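Local coordinates for protein RpfR (Cronobacter turicensis, PDB 6DGG) that is built on a PAS domain, the sensory fold of many signalling proteins, and holds lauric acid in a pocket of that domain, at residues E70-I75 with Q81-F86; T30-Q35 with F43-S48; V9-I12 with N18-R21. All coordinates share one frame; numbering follows the deposited sequence.

Interaction 1 (E70-I75 with Q81-F86); sequences EVERWI and QRLFLF. With DAO (lauric acid), chain B.
Leu83 presses its CD1 methyl onto the indole of Trp74 in a CH-pi contact, the methyl carbon standing 3.6 Å from the centroid of the Trp74 five-membered ring and almost exactly on its normal. The leucine reaches there because its CG swings to the far side from its own nitrogen (chi1 -173°). The six-membered half of the indole reaches the neighbouring backbone, with Trp74 CE3 3.4 Å from Arg82 C. Further along the strand the extended chain of Glu70 crosses Leu85, whose CD1 methyl sits 3.5 Å from Glu70 OE1. The two strands form an antiparallel hairpin at one side of the PAS-domain sheet, their directions 157° apart. Val71-Phe86, Arg73-Phe84 and Ile75-Arg82 are its hydrogen-bonded pairs, each exchanging two N-H...O bonds. On the face carrying Ile75 and Phe86, Ile75 CG1 is the bump: it fills the corner between two rings, 3.6 Å from Phe84 CD1 and 4.0 Å from Phe86 CE2. It meets the Phe86 ring at the edge, as does Arg73 CB, which leaves a face of that ring turned to lauric acid; C5 of lauric acid lies 3.6 Å above the plane of Phe86, over its centre. Bends at chi2 (96°) and chi3 lead the Arg73 side chain away from the hairpin, and its NH2 meets lauric acid O1 at 2.6 Å, in the guanidinium plane. Glu51 of helix 49-65 forms a salt bridge with Arg73 NH1, while lauric acid is also hydrogen-bonded to Tyr69, Ser55 and Asn58.

Interaction 2 (T30-Q35 with F43-S48); sequences TGLKEQ and FTLFMS
Thr30 and Leu32 meet the ring of Phe46 with methyl groups, in the helical connection of the PAS domain, beside its ligand pocket. The tight spot is small: Thr30 CG2 lies 3.5 Å from Phe46 CE1, the two side chains crossing at about a right angle. With its hydroxyl placed between its own backbone N and carbonyl carbon (chi1 65°), the threonine turns its methyl rather than OG1 to the ring. Leu32 comes in more loosely, sliding past Phe46 in the opposite direction, its CD1 methyl 4.0 Å from Phe46 CZ. The same methyl also reaches the leucine before the phenylalanine, with Leu32 CD1 4.2 Å from Leu45 CD1. Leu45 in turn folds back over its neighbour, its CG 3.6 Å above the plane of the Phe46 ring and over the centre, so one face of that ring is covered from within its own helix. Ile19 also packs on Phe46, whose side chain touches bound lauric acid; the ring thus stands between the pocket and the corner after helix 24-30. Val37 touches both Leu32 and Leu45 and fills in beside them.

Away from this patch the two segments part company. Gly31, at positive phi just after the helix, and the extended side chain of Lys33 are exposed. All told, the segments bury just 135 Å² against each other, without a polar bond between them. What fixes Thr30 is local: its hydroxyl is bonded to Ser26 O, and in an ST turn Thr30 OG1 accepts from Leu32 N at 3.2 Å.

Interaction 3 (V9-I12 with N18-R21); sequences VIVI and NIQR
Ile12 uses both of its backbone polar groups on the facing strand. Its N-H goes to the carbonyl of Arg21, with Ile12 N to Arg21 O at 3.0 Å and the donor tilted 34° from the carbonyl plane. Its own carbonyl is taken one residue earlier: Gln20 N to Ile12 O is 2.7 Å and nearly straight at the hydrogen (170°). The backbone of Val11 is bonded to Cys104 of strand 102-108 instead. The Gln20 chain doubles back at chi2 (-63°), and its amide NE2 donates to Asn18 O at 3.0 Å, coming from above the carbonyl plane. Asn18 OD1 is met by Asn41 ND2, and Arg21 NE forms a salt bridge with Glu34. Apolar atoms fill in around these bonds: Ile12 CD1 lies alongside Arg21 CB at 3.9 Å, the two side chains pointing the same way, while Ile12 CG2 meets Gln20 CB at 4.1 Å. Val11, a residue of the lauric acid pocket, brings CG1 to 4.3 Å from Ile19 CG1. With Gln20 and Arg21 both facing the single residue Ile12, this is a classic beta bulge in the N-terminal hairpin of the PAS-domain sheet.

In the fold
From the N terminus, interaction 3 closes first, pairing strands 9-13 and 19-22 across a short turn. Interaction 2 follows, bringing the corner after helix 24-30 against helix 42-46; interaction 1 comes last, closing the hairpin of strands 69-77 and 80-90 beyond helix 49-65. The three loops lie in series, neither nesting nor crossing. In space they converge: the two hairpins flank strand 102-108 in one sheet, and Val9 packs on Phe84 and Phe86. Interaction 2 bridges to interaction 3 through the Glu34-Arg21 salt bridge and the Phe46-Ile19 packing, and to interaction 1 through Met47 on Arg73 and Ile75. Each contact supplies at least one residue to the lauric acid pocket.

Interaction 1 (E70-I75 with Q81-F86)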
ATOM      1  N   GLU A  70       3.520  -2.683  11.921  1.00  7.67           N
ATOM      2  CA  GLU A  70       4.441  -2.236  10.891  1.00  6.55           C
ATOM      3  C   GLU A  70       5.003  -3.441  10.156  1.00  6.55           C
ATOM      4  O   GLU A  70       5.148  -4.530  10.724  1.00  8.15           O
ATOM      5  CB  GLU A  70       5.616  -1.420  11.470  1.00  7.22           C
ATOM      6  CG  GLU A  70       5.191  -0.132  12.101  1.00  8.04           C
ATOM      7  CD  GLU A  70       6.333   0.711  12.611  1.00  8.77           C
ATOM      8  OE1 GLU A  70       7.514   0.415  12.307  1.00 13.01           O
ATOM      9  OE2 GLU A  70       6.024   1.677  13.334  1.00 11.37           O
ATOM     10  N   VAL A  71       5.320  -3.231   8.884  1.00  6.70           N
ATOM     11  CA  VAL A  71       5.862  -4.286   8.042  1.00  6.21           C
ATOM     12  C   VAL A  71       6.744  -3.640   6.989  1.00  7.92           C
ATOM     13  O   VAL A  71       6.523  -2.491   6.594  1.00  9.73           O
ATOM     14  CB  VAL A  71       4.714  -5.102   7.399  1.00  8.79           C
ATOM     15  CG1 VAL A  71       3.952  -4.263   6.393  1.00  9.76           C
ATOM     16  CG2 VAL A  71       5.247  -6.381   6.751  1.00 12.14           C
ATOM     17  N   GLU A  72       7.735  -4.395   6.514  1.00  7.29           N
ATOM     18  CA  GLU A  72       8.572  -3.974   5.398  1.00  7.42           C
ATOM     19  C   GLU A  72       8.206  -4.792   4.165  1.00  7.26           C
ATOM     20  O   GLU A  72       8.073  -6.025   4.236  1.00  9.50           O
ATOM     21  CB  GLU A  72      10.065  -4.110   5.730  1.00  6.80           C
ATOM     22  CG  GLU A  72      10.505  -3.270   6.926  1.00  7.83           C
ATOM     23  CD  GLU A  72      11.985  -3.369   7.244  1.00  9.72           C
ATOM     24  OE1 GLU A  72      12.758  -3.867   6.397  1.00 12.41           O
ATOM     25  OE2 GLU A  72      12.366  -2.943   8.352  1.00 10.75           O
ATOM     26  N   ARG A  73       8.022  -4.101   3.042  1.00  8.19           N
ATOM     27  CA  ARG A  73       7.547  -4.723   1.816  1.00  7.79           C
ATOM     28  C   ARG A  73       8.355  -4.171   0.655  1.00  8.07           C
ATOM     29  O   ARG A  73       8.498  -2.952   0.520  1.00  8.54           O
ATOM     30  CB  ARG A  73       6.060  -4.380   1.612  1.00 13.67           C
ATOM     31  CG  ARG A  73       5.260  -5.277   0.708  1.00 38.33           C
ATOM     32  CD  ARG A  73       4.518  -6.308   1.521  1.00 28.99           C
ATOM     33  NE  ARG A  73       5.425  -7.381   1.859  1.00 20.63           N
ATOM     34  CZ  ARG A  73       5.258  -8.256   2.842  1.00 20.26           C
ATOM     35  NH1 ARG A  73       6.164  -9.200   3.019  1.00 15.63           N
ATOM     36  NH2 ARG A  73       4.218  -8.195   3.649  1.00 16.09           N
ATOM     37  N   TRP A  74       8.886  -5.061  -0.176  1.00  6.23           N
ATOM     38  CA  TRP A  74       9.491  -4.641  -1.432  1.00  6.70           C
ATOM     39  C   TRP A  74       8.370  -4.361  -2.422  1.00  7.52           C
ATOM     40  O   TRP A  74       7.470  -5.191  -2.595  1.00  8.98           O
ATOM     41  CB  TRP A  74      10.416  -5.728  -1.978  1.00  7.75           C
ATOM     42  CG  TRP A  74      11.759  -5.789  -1.296  1.00  8.17           C
ATOM     43  CD1 TRP A  74      12.169  -6.702  -0.365  1.00  9.84           C
ATOM     44  CD2 TRP A  74      12.870  -4.903  -1.503  1.00  8.66           C
ATOM     45  NE1 TRP A  74      13.461  -6.430   0.026  1.00  9.66           N
ATOM     46  CE2 TRP A  74      13.916  -5.338  -0.666  1.00  9.27           C
ATOM     47  CE3 TRP A  74      13.089  -3.795  -2.325  1.00  8.97           C
ATOM     48  CZ2 TRP A  74      15.150  -4.698  -0.624  1.00 10.19           C
ATOM     49  CZ3 TRP A  74      14.310  -3.162  -2.278  1.00  9.93           C
ATOM     50  CH2 TRP A  74      15.327  -3.613  -1.436  1.00 10.54           C
ATOM     51  N   ILE A  75       8.439  -3.207  -3.090  1.00  7.68           N
ATOM     52  CA  ILE A  75       7.361  -2.692  -3.930  1.00  6.94           C
ATOM     53  C   ILE A  75       7.919  -2.369  -5.307  1.00  7.98           C
ATOM     54  O   ILE A  75       8.988  -1.757  -5.424  1.00  8.41           O
ATOM     55  CB  ILE A  75       6.737  -1.415  -3.319  1.00  6.34           C
ATOM     56  CG1 ILE A  75       6.088  -1.702  -1.958  1.00  8.66           C
ATOM     57  CG2 ILE A  75       5.744  -0.770  -4.272  1.00  9.33           C
ATOM     58  CD1 ILE A  75       4.968  -2.700  -1.986  1.00 10.77           C
ATOM     59  N   GLN A  81      12.355  -2.217  -7.902  1.00 15.77           N
ATOM     60  CA  GLN A  81      11.853  -2.484  -6.564  1.00 12.70           C
ATOM     61  C   GLN A  81      12.495  -1.554  -5.537  1.00 11.07           C
ATOM     62  O   GLN A  81      13.708  -1.317  -5.549  1.00 13.02           O
ATOM     63  CB  GLN A  81      12.083  -3.949  -6.185  1.00 16.98           C
ATOM     64  CG  GLN A  81      11.231  -4.929  -7.003  1.00 16.02           C
ATOM     65  CD  GLN A  81      11.261  -6.341  -6.450  1.00 30.79           C
ATOM     66  OE1 GLN A  81      10.432  -6.711  -5.622  1.00 21.30           O
ATOM     67  NE2 GLN A  81      12.215  -7.142  -6.914  1.00 31.03           N
ATOM     68  N   ARG A  82      11.659  -1.031  -4.646  1.00  9.40           N
ATOM     69  CA  ARG A  82      12.076  -0.206  -3.525  1.00  8.28           C
ATOM     70  C   ARG A  82      11.440  -0.766  -2.263  1.00  7.64           C
ATOM     71  O   ARG A  82      10.333  -1.296  -2.296  1.00  8.13           O
ATOM     72  CB  ARG A  82      11.618   1.241  -3.731  1.00 11.00           C
ATOM     73  CG  ARG A  82      12.183   1.884  -4.988  1.00 11.21           C
ATOM     74  CD  ARG A  82      13.627   2.290  -4.818  1.00 19.59           C
ATOM     75  NE  ARG A  82      13.738   3.477  -3.983  1.00 19.49           N
ATOM     76  CZ  ARG A  82      14.865   4.155  -3.795  1.00 33.09           C
ATOM     77  NH1 ARG A  82      15.988   3.774  -4.391  1.00 42.74           N
ATOM     78  NH2 ARG A  82      14.869   5.220  -3.013  1.00 17.42           N
ATOM     79  N   LEU A  83      12.150  -0.661  -1.146  1.00  6.65           N
ATOM     80  CA  LEU A  83      11.671  -1.206   0.115  1.00  5.92           C
ATOM     81  C   LEU A  83      10.941  -0.119   0.889  1.00  6.09           C
ATOM     82  O   LEU A  83      11.464   0.983   1.056  1.00  6.33           O
ATOM     83  CB  LEU A  83      12.845  -1.758   0.928  1.00  6.31           C
ATOM     84  CG  LEU A  83      12.471  -2.504   2.210  1.00  6.07           C
ATOM     85  CD1 LEU A  83      11.674  -3.764   1.920  1.00  6.47           C
ATOM     86  CD2 LEU A  83      13.714  -2.846   3.014  1.00  6.75           C
ATOM     87  N   PHE A  84       9.746  -0.434   1.377  1.00  6.64           N
ATOM     88  CA  PHE A  84       8.942   0.506   2.141  1.00  4.11           C
ATOM     89  C   PHE A  84       8.622  -0.065   3.508  1.00  6.06           C
ATOM     90  O   PHE A  84       8.356  -1.262   3.645  1.00  7.71           O
ATOM     91  CB  PHE A  84       7.612   0.786   1.439  1.00  5.32           C
ATOM     92  CG  PHE A  84       7.743   1.672   0.253  1.00  6.34           C
ATOM     93  CD1 PHE A  84       8.100   1.154  -0.976  1.00  8.34           C
ATOM     94  CD2 PHE A  84       7.518   3.035   0.363  1.00  6.86           C
ATOM     95  CE1 PHE A  84       8.227   1.980  -2.075  1.00  9.13           C
ATOM     96  CE2 PHE A  84       7.651   3.864  -0.739  1.00  7.28           C
ATOM     97  CZ  PHE A  84       8.011   3.335  -1.952  1.00  9.34           C
ATOM     98  N   LEU A  85       8.637   0.806   4.509  1.00  5.54           N
ATOM     99  CA  LEU A  85       8.036   0.525   5.803  1.00  5.00           C
ATOM    100  C   LEU A  85       6.596   0.991   5.727  1.00  9.41           C
ATOM    101  O   LEU A  85       6.346   2.170   5.464  1.00  8.91           O
ATOM    102  CB  LEU A  85       8.722   1.313   6.913  1.00  5.57           C
ATOM    103  CG  LEU A  85       8.063   1.204   8.309  1.00  6.86           C
ATOM    104  CD1 LEU A  85       8.480  -0.091   8.962  1.00 10.74           C
ATOM    105  CD2 LEU A  85       8.366   2.385   9.229  1.00  8.38           C
ATOM    106  N   PHE A  86       5.664   0.087   5.982  1.00  7.53           N
ATOM    107  CA  PHE A  86       4.250   0.431   6.033  1.00  7.43           C
ATOM    108  C   PHE A  86       3.760   0.353   7.470  1.00  5.73           C
ATOM    109  O   PHE A  86       3.989  -0.648   8.162  1.00  7.26           O
ATOM    110  CB  PHE A  86       3.433  -0.478   5.119  1.00  6.76           C
ATOM    111  CG  PHE A  86       3.526  -0.106   3.680  1.00  6.40           C
ATOM    112  CD1 PHE A  86       2.857   1.008   3.198  1.00  9.07           C
ATOM    113  CD2 PHE A  86       4.291  -0.851   2.798  1.00  9.78           C
ATOM    114  CE1 PHE A  86       2.948   1.359   1.865  1.00 11.26           C
ATOM    115  CE2 PHE A  86       4.386  -0.483   1.467  1.00  8.79           C
ATOM    116  CZ  PHE A  86       3.713   0.615   1.009  1.00 10.87           C
TER
HETATM  117  O1  DAO B 301       2.106  -6.629   3.702  1.00 14.08           O
HETATM  118  O2  DAO B 301       1.226  -6.352   5.670  1.00 10.68           O
HETATM  119  C1  DAO B 301       1.279  -6.042   4.445  1.00  9.41           C
HETATM  120  C2  DAO B 301       0.344  -4.990   3.825  1.00 12.31           C
HETATM  121  C3  DAO B 301       1.113  -4.002   2.923  1.00 20.42           C
HETATM  122  C4  DAO B 301       0.210  -3.160   1.996  1.00 22.51           C
HETATM  123  C5  DAO B 301       1.060  -2.119   1.242  1.00 24.52           C
HETATM  124  C6  DAO B 301       0.332  -1.275   0.167  1.00 18.12           C
HETATM  125  C7  DAO B 301       1.282  -1.091  -1.045  1.00 21.51           C
HETATM  126  C8  DAO B 301       1.139   0.225  -1.823  1.00 30.84           C
HETATM  127  C9  DAO B 301       2.288   0.310  -2.840  1.00 21.30           C
HETATM  128  C10 DAO B 301       2.085   1.349  -3.952  1.00 26.23           C
HETATM  129  C11 DAO B 301       2.611   2.739  -3.583  1.00 25.17           C
HETATM  130  C12 DAO B 301       4.122   2.841  -3.800  1.00 27.60           C
HETATM  131  O   HOH W   1       7.812  -6.663  -4.902  1.00 12.86           O

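Interaction 2 (T30-Q35 with F43-S48)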
ATOM      1  N   THR A  30       5.032   5.332  -9.127  1.00  8.69           N
ATOM      2  CA  THR A  30       4.528   4.253  -9.970  1.00  9.84           C
ATOM      3  C   THR A  30       4.205   4.673 -11.391  1.00  9.55           C
ATOM      4  O   THR A  30       4.120   3.806 -12.269  1.00 10.48           O
ATOM      5  CB  THR A  30       3.248   3.651  -9.370  1.00  9.79           C
ATOM      6  OG1 THR A  30       2.208   4.642  -9.373  1.00  9.43           O
ATOM      7  CG2 THR A  30       3.493   3.137  -7.957  1.00 11.75           C
ATOM      8  N   GLY A  31       4.010   5.962 -11.642  1.00  8.45           N
ATOM      9  CA  GLY A  31       3.554   6.432 -12.930  1.00  9.47           C
ATOM     10  C   GLY A  31       2.077   6.244 -13.179  1.00 11.99           C
ATOM     11  O   GLY A  31       1.628   6.458 -14.308  1.00 13.70           O
ATOM     12  N   LEU A  32       1.307   5.866 -12.157  1.00 10.59           N
ATOM     13  CA  LEU A  32      -0.121   5.592 -12.282  1.00 10.09           C
ATOM     14  C   LEU A  32      -0.901   6.614 -11.464  1.00 11.01           C
ATOM     15  O   LEU A  32      -0.488   6.979 -10.356  1.00 12.25           O
ATOM     16  CB  LEU A  32      -0.451   4.169 -11.782  1.00  9.81           C
ATOM     17  CG  LEU A  32       0.169   3.014 -12.587  1.00 11.56           C
ATOM     18  CD1 LEU A  32      -0.123   1.662 -11.942  1.00 14.35           C
ATOM     19  CD2 LEU A  32      -0.295   3.033 -14.014  1.00 15.32           C
ATOM     20  N   LYS A  33      -2.020   7.086 -12.014  1.00 10.71           N
ATOM     21  CA  LYS A  33      -2.869   8.031 -11.305  1.00 12.99           C
ATOM     22  C   LYS A  33      -3.834   7.297 -10.383  1.00  8.97           C
ATOM     23  O   LYS A  33      -4.232   6.154 -10.636  1.00  8.63           O
ATOM     24  CB  LYS A  33      -3.680   8.878 -12.288  1.00 15.27           C
ATOM     25  CG  LYS A  33      -2.864   9.684 -13.274  1.00 24.17           C
ATOM     26  CD  LYS A  33      -3.779  10.473 -14.212  1.00 30.55           C
ATOM     27  CE  LYS A  33      -2.998  11.106 -15.361  1.00 46.38           C
ATOM     28  NZ  LYS A  33      -3.885  11.776 -16.360  1.00 48.13           N
ATOM     29  N   GLU A  34      -4.232   7.982  -9.310  1.00  9.37           N
ATOM     30  CA  GLU A  34      -5.237   7.438  -8.404  1.00  7.54           C
ATOM     31  C   GLU A  34      -6.456   6.911  -9.161  1.00  8.25           C
ATOM     32  O   GLU A  34      -6.944   5.814  -8.875  1.00  9.76           O
ATOM     33  CB  GLU A  34      -5.651   8.504  -7.392  1.00  7.77           C
ATOM     34  CG  GLU A  34      -6.668   8.003  -6.379  1.00  7.57           C
ATOM     35  CD  GLU A  34      -6.913   9.001  -5.268  1.00  8.59           C
ATOM     36  OE1 GLU A  34      -7.145  10.182  -5.597  1.00  8.81           O
ATOM     37  OE2 GLU A  34      -6.887   8.602  -4.082  1.00  7.43           O
ATOM     38  N   GLN A  35      -6.965   7.678 -10.130  1.00  9.35           N
ATOM     39  CA  GLN A  35      -8.159   7.251 -10.853  1.00 11.65           C
ATOM     40  C   GLN A  35      -7.924   5.957 -11.616  1.00 10.20           C
ATOM     41  O   GLN A  35      -8.881   5.231 -11.903  1.00 13.03           O
ATOM     42  CB  GLN A  35      -8.594   8.329 -11.841  1.00 14.56           C
ATOM     43  CG  GLN A  35      -9.291   9.514 -11.223  1.00 17.11           C
ATOM     44  CD  GLN A  35      -9.553  10.609 -12.241  1.00 43.00           C
ATOM     45  OE1 GLN A  35      -8.787  10.780 -13.191  1.00 54.32           O
ATOM     46  NE2 GLN A  35     -10.641  11.347 -12.057  1.00 51.76           N
ATOM     47  N   PHE A  43      -1.774  -6.068  -4.485  1.00  8.51           N
ATOM     48  CA  PHE A  43      -0.774  -7.128  -4.440  1.00  8.29           C
ATOM     49  C   PHE A  43      -0.304  -7.497  -5.839  1.00  9.77           C
ATOM     50  O   PHE A  43       0.902  -7.579  -6.105  1.00 11.88           O
ATOM     51  CB  PHE A  43      -1.341  -8.368  -3.746  1.00  9.03           C
ATOM     52  CG  PHE A  43      -2.037  -8.080  -2.448  1.00 10.75           C
ATOM     53  CD1 PHE A  43      -1.366  -7.479  -1.398  1.00 12.26           C
ATOM     54  CD2 PHE A  43      -3.370  -8.426  -2.280  1.00 12.38           C
ATOM     55  CE1 PHE A  43      -2.017  -7.225  -0.200  1.00 11.70           C
ATOM     56  CE2 PHE A  43      -4.017  -8.182  -1.086  1.00 10.18           C
ATOM     57  CZ  PHE A  43      -3.345  -7.575  -0.048  1.00 11.71           C
ATOM     58  N   THR A  44      -1.240  -7.756  -6.751  1.00 13.46           N
ATOM     59  CA  THR A  44      -0.823  -8.196  -8.075  1.00 14.78           C
ATOM     60  C   THR A  44      -0.243  -7.040  -8.877  1.00 10.22           C
ATOM     61  O   THR A  44       0.596  -7.257  -9.758  1.00 14.44           O
ATOM     62  CB  THR A  44      -1.990  -8.859  -8.807  1.00 26.07           C
ATOM     63  OG1 THR A  44      -3.048  -7.915  -8.969  1.00 21.72           O
ATOM     64  CG2 THR A  44      -2.511 -10.054  -8.017  1.00 38.77           C
ATOM     65  N   LEU A  45      -0.644  -5.811  -8.559  1.00 12.76           N
ATOM     66  CA  LEU A  45      -0.180  -4.653  -9.309  1.00 10.70           C
ATOM     67  C   LEU A  45       1.222  -4.214  -8.889  1.00 11.91           C
ATOM     68  O   LEU A  45       2.016  -3.796  -9.739  1.00 12.90           O
ATOM     69  CB  LEU A  45      -1.187  -3.514  -9.137  1.00 15.30           C
ATOM     70  CG  LEU A  45      -1.041  -2.217  -9.932  1.00 25.82           C
ATOM     71  CD1 LEU A  45      -0.772  -2.476 -11.403  1.00 23.22           C
ATOM     72  CD2 LEU A  45      -2.319  -1.397  -9.764  1.00 21.79           C
ATOM     73  N   PHE A  46       1.557  -4.298  -7.598  1.00 10.54           N
ATOM     74  CA  PHE A  46       2.763  -3.642  -7.087  1.00  9.34           C
ATOM     75  C   PHE A  46       3.737  -4.567  -6.369  1.00 12.27           C
ATOM     76  O   PHE A  46       4.719  -4.074  -5.788  1.00 10.71           O
ATOM     77  CB  PHE A  46       2.406  -2.469  -6.164  1.00  8.17           C
ATOM     78  CG  PHE A  46       1.648  -1.376  -6.845  1.00  6.86           C
ATOM     79  CD1 PHE A  46       2.216  -0.678  -7.897  1.00 11.13           C
ATOM     80  CD2 PHE A  46       0.357  -1.051  -6.444  1.00 13.80           C
ATOM     81  CE1 PHE A  46       1.519   0.338  -8.524  1.00 13.89           C
ATOM     82  CE2 PHE A  46      -0.343  -0.045  -7.066  1.00 10.60           C
ATOM     83  CZ  PHE A  46       0.235   0.652  -8.115  1.00 10.21           C
ATOM     84  N   MET A  47       3.523  -5.880  -6.386  1.00  9.36           N
ATOM     85  CA  MET A  47       4.399  -6.772  -5.648  1.00  9.67           C
ATOM     86  C   MET A  47       4.780  -7.983  -6.485  1.00  9.89           C
ATOM     87  O   MET A  47       4.022  -8.449  -7.343  1.00 10.61           O
ATOM     88  CB  MET A  47       3.754  -7.241  -4.338  1.00  8.61           C
ATOM     89  CG  MET A  47       3.300  -6.114  -3.430  1.00 11.31           C
ATOM     90  SD  MET A  47       2.570  -6.746  -1.915  1.00  9.74           S
ATOM     91  CE  MET A  47       1.904  -5.229  -1.240  1.00 10.23           C
ATOM     92  N   SER A  48       5.979  -8.485  -6.218  1.00 10.67           N
ATOM     93  CA  SER A  48       6.412  -9.756  -6.758  1.00 12.19           C
ATOM     94  C   SER A  48       5.525 -10.867  -6.204  1.00 12.87           C
ATOM     95  O   SER A  48       4.837 -10.678  -5.200  1.00 12.24           O
ATOM     96  CB  SER A  48       7.847 -10.022  -6.323  1.00 13.06           C
ATOM     97  OG  SER A  48       7.882 -10.213  -4.920  1.00 13.54           O
TER

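Interaction 3 (V9-I12 with N18-R21)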
ATOM      1  N   VAL A   9       3.953   7.438   1.086  1.00  6.50           N
ATOM      2  CA  VAL A   9       3.014   6.817   0.161  1.00  7.48           C
ATOM      3  C   VAL A   9       1.835   6.308   0.980  1.00 10.05           C
ATOM      4  O   VAL A   9       1.997   5.476   1.880  1.00  8.12           O
ATOM      5  CB  VAL A   9       3.680   5.702  -0.662  1.00  7.97           C
ATOM      6  CG1 VAL A   9       4.720   6.302  -1.592  1.00 10.91           C
ATOM      7  CG2 VAL A   9       4.311   4.636   0.217  1.00  9.17           C
ATOM      8  N   ILE A  10       0.662   6.875   0.727  1.00  6.60           N
ATOM      9  CA  ILE A  10      -0.538   6.616   1.514  1.00  5.84           C
ATOM     10  C   ILE A  10      -1.534   5.905   0.608  1.00  7.87           C
ATOM     11  O   ILE A  10      -2.000   6.475  -0.383  1.00  7.13           O
ATOM     12  CB  ILE A  10      -1.135   7.919   2.075  1.00  6.35           C
ATOM     13  CG1 ILE A  10      -0.095   8.665   2.920  1.00  7.07           C
ATOM     14  CG2 ILE A  10      -2.373   7.636   2.885  1.00  8.94           C
ATOM     15  CD1 ILE A  10       0.520   7.864   4.073  1.00  7.82           C
ATOM     16  N   VAL A  11      -1.852   4.659   0.944  1.00  6.61           N
ATOM     17  CA  VAL A  11      -2.748   3.822   0.159  1.00  6.44           C
ATOM     18  C   VAL A  11      -3.774   3.227   1.111  1.00  7.38           C
ATOM     19  O   VAL A  11      -3.415   2.705   2.174  1.00 10.09           O
ATOM     20  CB  VAL A  11      -1.958   2.724  -0.581  1.00  6.41           C
ATOM     21  CG1 VAL A  11      -2.884   1.834  -1.403  1.00  8.18           C
ATOM     22  CG2 VAL A  11      -0.883   3.353  -1.483  1.00  6.47           C
ATOM     23  N   ILE A  12      -5.052   3.338   0.754  1.00  6.57           N
ATOM     24  CA  ILE A  12      -6.139   2.779   1.544  1.00  6.59           C
ATOM     25  C   ILE A  12      -6.689   1.577   0.791  1.00  8.48           C
ATOM     26  O   ILE A  12      -6.923   1.652  -0.420  1.00  8.88           O
ATOM     27  CB  ILE A  12      -7.225   3.827   1.823  1.00  6.79           C
ATOM     28  CG1 ILE A  12      -6.601   5.024   2.548  1.00  9.45           C
ATOM     29  CG2 ILE A  12      -8.362   3.222   2.643  1.00  9.35           C
ATOM     30  CD1 ILE A  12      -7.571   6.160   2.812  1.00 10.56           C
ATOM     31  N   ASN A  18      -7.983  -4.305  -2.598  1.00  8.09           N
ATOM     32  CA  ASN A  18      -8.383  -3.384  -3.648  1.00  9.49           C
ATOM     33  C   ASN A  18      -8.285  -1.941  -3.167  1.00  8.16           C
ATOM     34  O   ASN A  18      -8.617  -1.613  -2.020  1.00  7.94           O
ATOM     35  CB  ASN A  18      -9.774  -3.736  -4.158  1.00 11.40           C
ATOM     36  CG  ASN A  18      -9.790  -5.086  -4.849  1.00 16.64           C
ATOM     37  OD1 ASN A  18      -8.750  -5.554  -5.323  1.00 18.85           O
ATOM     38  ND2 ASN A  18     -10.945  -5.724  -4.887  1.00 26.38           N
ATOM     39  N   ILE A  19      -7.790  -1.090  -4.051  1.00  8.12           N
ATOM     40  CA  ILE A  19      -7.326   0.242  -3.676  1.00  6.29           C
ATOM     41  C   ILE A  19      -8.510   1.198  -3.631  1.00  8.72           C
ATOM     42  O   ILE A  19      -9.320   1.267  -4.565  1.00  9.59           O
ATOM     43  CB  ILE A  19      -6.256   0.728  -4.667  1.00  7.71           C
ATOM     44  CG1 ILE A  19      -5.006  -0.149  -4.559  1.00  7.67           C
ATOM     45  CG2 ILE A  19      -5.911   2.214  -4.428  1.00  7.63           C
ATOM     46  CD1 ILE A  19      -4.062  -0.039  -5.733  1.00  9.57           C
ATOM     47  N   GLN A  20      -8.587   1.967  -2.552  1.00  8.57           N
ATOM     48  CA  GLN A  20      -9.629   2.958  -2.351  1.00  8.50           C
ATOM     49  C   GLN A  20      -9.133   4.386  -2.506  1.00  7.54           C
ATOM     50  O   GLN A  20      -9.885   5.244  -2.985  1.00  8.50           O
ATOM     51  CB  GLN A  20     -10.243   2.760  -0.964  1.00  9.20           C
ATOM     52  CG  GLN A  20     -10.584   1.303  -0.673  1.00 30.46           C
ATOM     53  CD  GLN A  20     -11.641   0.743  -1.614  1.00 33.47           C
ATOM     54  OE1 GLN A  20     -12.629   1.412  -1.921  1.00 29.14           O
ATOM     55  NE2 GLN A  20     -11.431  -0.486  -2.084  1.00 20.20           N
ATOM     56  N   ARG A  21      -7.898   4.659  -2.082  1.00  7.52           N
ATOM     57  CA  ARG A  21      -7.227   5.940  -2.263  1.00  6.63           C
ATOM     58  C   ARG A  21      -5.740   5.665  -2.457  1.00  6.62           C
ATOM     59  O   ARG A  21      -5.208   4.650  -1.990  1.00  6.87           O
ATOM     60  CB  ARG A  21      -7.415   6.879  -1.059  1.00  6.81           C
ATOM     61  CG  ARG A  21      -8.833   7.395  -0.838  1.00  8.16           C
ATOM     62  CD  ARG A  21      -8.828   8.902  -0.583  1.00  9.39           C
ATOM     63  NE  ARG A  21      -8.481   9.632  -1.801  1.00  8.77           N
ATOM     64  CZ  ARG A  21      -8.587  10.948  -1.955  1.00  9.61           C
ATOM     65  NH1 ARG A  21      -9.030  11.712  -0.967  1.00 10.49           N
ATOM     66  NH2 ARG A  21      -8.249  11.495  -3.111  1.00  9.87           N
TER